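Local coordinates for glycoside hydrolase, GH17 family (Formosa sp. Hel1_33_131, PDB 6FCG), which probably hydrolyses internal beta-1,3-glucosidic linkages of the algal storage polysaccharide laminarin, as an endo-acting member of glycoside hydrolase family 17, at residues Lys76-Ala80 / Met81-Ile85. Numbering follows the deposited sequence.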
loop_
_atom_site.group_PDB
_atom_site.type_symbol
_atom_site.label_atom_id
_atom_site.label_comp_id
_atom_site.label_asym_id
_atom_site.label_seq_id
_atom_site.Cartn_x
_atom_site.Cartn_y
_atom_site.Cartn_z
ATOM N N LYS A 76 -12.933 -44.090 17.969
ATOM C CA LYS A 76 -11.944 -44.774 18.801
ATOM C C LYS A 76 -10.875 -43.791 19.274
ATOM O O LYS A 76 -10.542 -43.784 20.463
ATOM C CB LYS A 76 -11.307 -45.973 18.098
ATOM C CG LYS A 76 -12.265 -47.126 17.789
ATOM C CD LYS A 76 -11.553 -48.464 17.595
ATOM C CE LYS A 76 -12.317 -49.453 16.721
ATOM N NZ LYS A 76 -11.640 -49.822 15.459
ATOM N N ILE A 77 -10.383 -42.949 18.356
ATOM C CA ILE A 77 -9.420 -41.896 18.672
ATOM C C ILE A 77 -9.938 -40.917 19.740
ATOM O O ILE A 77 -9.217 -40.573 20.700
ATOM C CB ILE A 77 -9.015 -41.110 17.405
ATOM C CG1 ILE A 77 -8.199 -41.981 16.475
ATOM C CG2 ILE A 77 -8.211 -39.848 17.753
ATOM C CD1 ILE A 77 -8.223 -41.531 15.040
ATOM N N LEU A 78 -11.161 -40.441 19.577
ATOM C CA LEU A 78 -11.705 -39.487 20.527
ATOM C C LEU A 78 -11.906 -40.126 21.871
ATOM O O LEU A 78 -11.696 -39.488 22.914
ATOM C CB LEU A 78 -13.031 -38.901 20.011
ATOM C CG LEU A 78 -12.949 -38.062 18.736
ATOM C CD1 LEU A 78 -14.321 -37.510 18.407
ATOM C CD2 LEU A 78 -11.945 -36.934 18.877
ATOM N N HIS A 79 -12.402 -41.357 21.864
ATOM C CA HIS A 79 -12.677 -42.080 23.104
ATOM C C HIS A 79 -11.398 -42.321 23.894
ATOM O O HIS A 79 -11.390 -42.180 25.125
ATOM C CB HIS A 79 -13.375 -43.409 22.805
ATOM C CG HIS A 79 -13.699 -44.193 24.028
ATOM N ND1 HIS A 79 -14.885 -44.032 24.716
ATOM C CD2 HIS A 79 -12.965 -45.085 24.732
ATOM C CE1 HIS A 79 -14.879 -44.818 25.777
ATOM N NE2 HIS A 79 -13.721 -45.456 25.811
ATOM N N ALA A 80 -10.320 -42.638 23.189
ATOM C CA ALA A 80 -9.003 -42.822 23.799
ATOM C C ALA A 80 -8.521 -41.575 24.531
ATOM O O ALA A 80 -7.867 -41.683 25.555
ATOM C CB ALA A 80 -7.991 -43.234 22.739
ATOM N N MET A 81 -8.875 -40.404 24.000
ATOM C CA MET A 81 -8.606 -39.077 24.578
ATOM C C MET A 81 -9.511 -38.625 25.720
ATOM O O MET A 81 -9.368 -37.500 26.167
ATOM C CB MET A 81 -8.864 -38.031 23.509
ATOM C CG MET A 81 -7.696 -37.523 22.738
ATOM S SD MET A 81 -8.342 -36.258 21.614
ATOM C CE MET A 81 -8.597 -34.922 22.805
ATOM N N ASN A 82 -10.444 -39.451 26.172
ATOM C CA ASN A 82 -11.466 -39.062 27.182
ATOM C C ASN A 82 -12.592 -38.170 26.700
ATOM O O ASN A 82 -13.319 -37.610 27.517
ATOM C CB ASN A 82 -10.871 -38.439 28.442
ATOM C CG ASN A 82 -10.063 -39.414 29.220
ATOM O OD1 ASN A 82 -10.588 -40.424 29.674
ATOM N ND2 ASN A 82 -8.774 -39.133 29.383
ATOM N N ILE A 83 -12.781 -38.061 25.392
ATOM C CA ILE A 83 -13.971 -37.375 24.882
ATOM C C ILE A 83 -15.130 -38.342 25.082
ATOM O O ILE A 83 -15.038 -39.510 24.691
ATOM C CB ILE A 83 -13.849 -37.014 23.379
ATOM C CG1 ILE A 83 -12.576 -36.197 23.065
ATOM C CG2 ILE A 83 -15.100 -36.324 22.885
ATOM C CD1 ILE A 83 -12.527 -34.788 23.564
ATOM N N ARG A 84 -16.217 -37.860 25.676
ATOM C CA ARG A 84 -17.432 -38.666 25.862
ATOM C C ARG A 84 -18.696 -38.094 25.274
ATOM O O ARG A 84 -19.735 -38.758 25.275
ATOM C CB ARG A 84 -17.658 -38.922 27.361
ATOM C CG ARG A 84 -16.565 -39.731 28.061
ATOM C CD ARG A 84 -16.514 -41.168 27.539
ATOM N NE ARG A 84 -15.437 -41.934 28.150
ATOM C CZ ARG A 84 -14.212 -42.086 27.656
ATOM N NH1 ARG A 84 -13.839 -41.529 26.499
ATOM N NH2 ARG A 84 -13.340 -42.814 28.340
ATOM N N ILE A 85 -18.666 -36.855 24.809
ATOM C CA ILE A 85 -19.842 -36.310 24.126
ATOM C C ILE A 85 -19.417 -35.479 22.934
ATOM O O ILE A 85 -18.446 -34.721 23.000
ATOM C CB ILE A 85 -20.792 -35.558 25.099
ATOM C CG1 ILE A 85 -21.982 -35.010 24.347
ATOM C CG2 ILE A 85 -20.064 -34.446 25.850
ATOM C CD1 ILE A 85 -23.151 -34.687 25.243
#
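M81 meets the end of helix 68-80 through its backbone: its N makes a weak bond to I77 O (3.3 Å) and another weak one to L78 O, while its side chain packs on F392 and Y333. N82 then takes a positive phi of 75°, and its N donates to H79 O over 3.1 Å. With I83 N bonded to L78 O at 3.1 Å, the turn is a Schellman motif, a worked case of how a helix is closed before the chain turns off into a strand. In this TIM barrel of the GH17 family it joins helix 68-80 to strand 83-87 of the beta-alpha-beta unit that starts at strand 50-53. I83 sets its CB against L78 CB at 3.9 Å and touches I52 and R337. R84, bent at chi2 (-66°), folds back so that NH1 reaches H79 O (2.9 Å) in the carbonyl plane, on a lone pair, whereas N82 N reaches that oxygen from above the plane. NH1 also donates to I83 O at 3.0 Å; both oxygens lie close to the guanidinium plane and together limit its rotation. The guanidinium lies flat over the H79 imidazole, planes 8° apart and centres separated by 3.7 Å, and the same ring also stacks with F113.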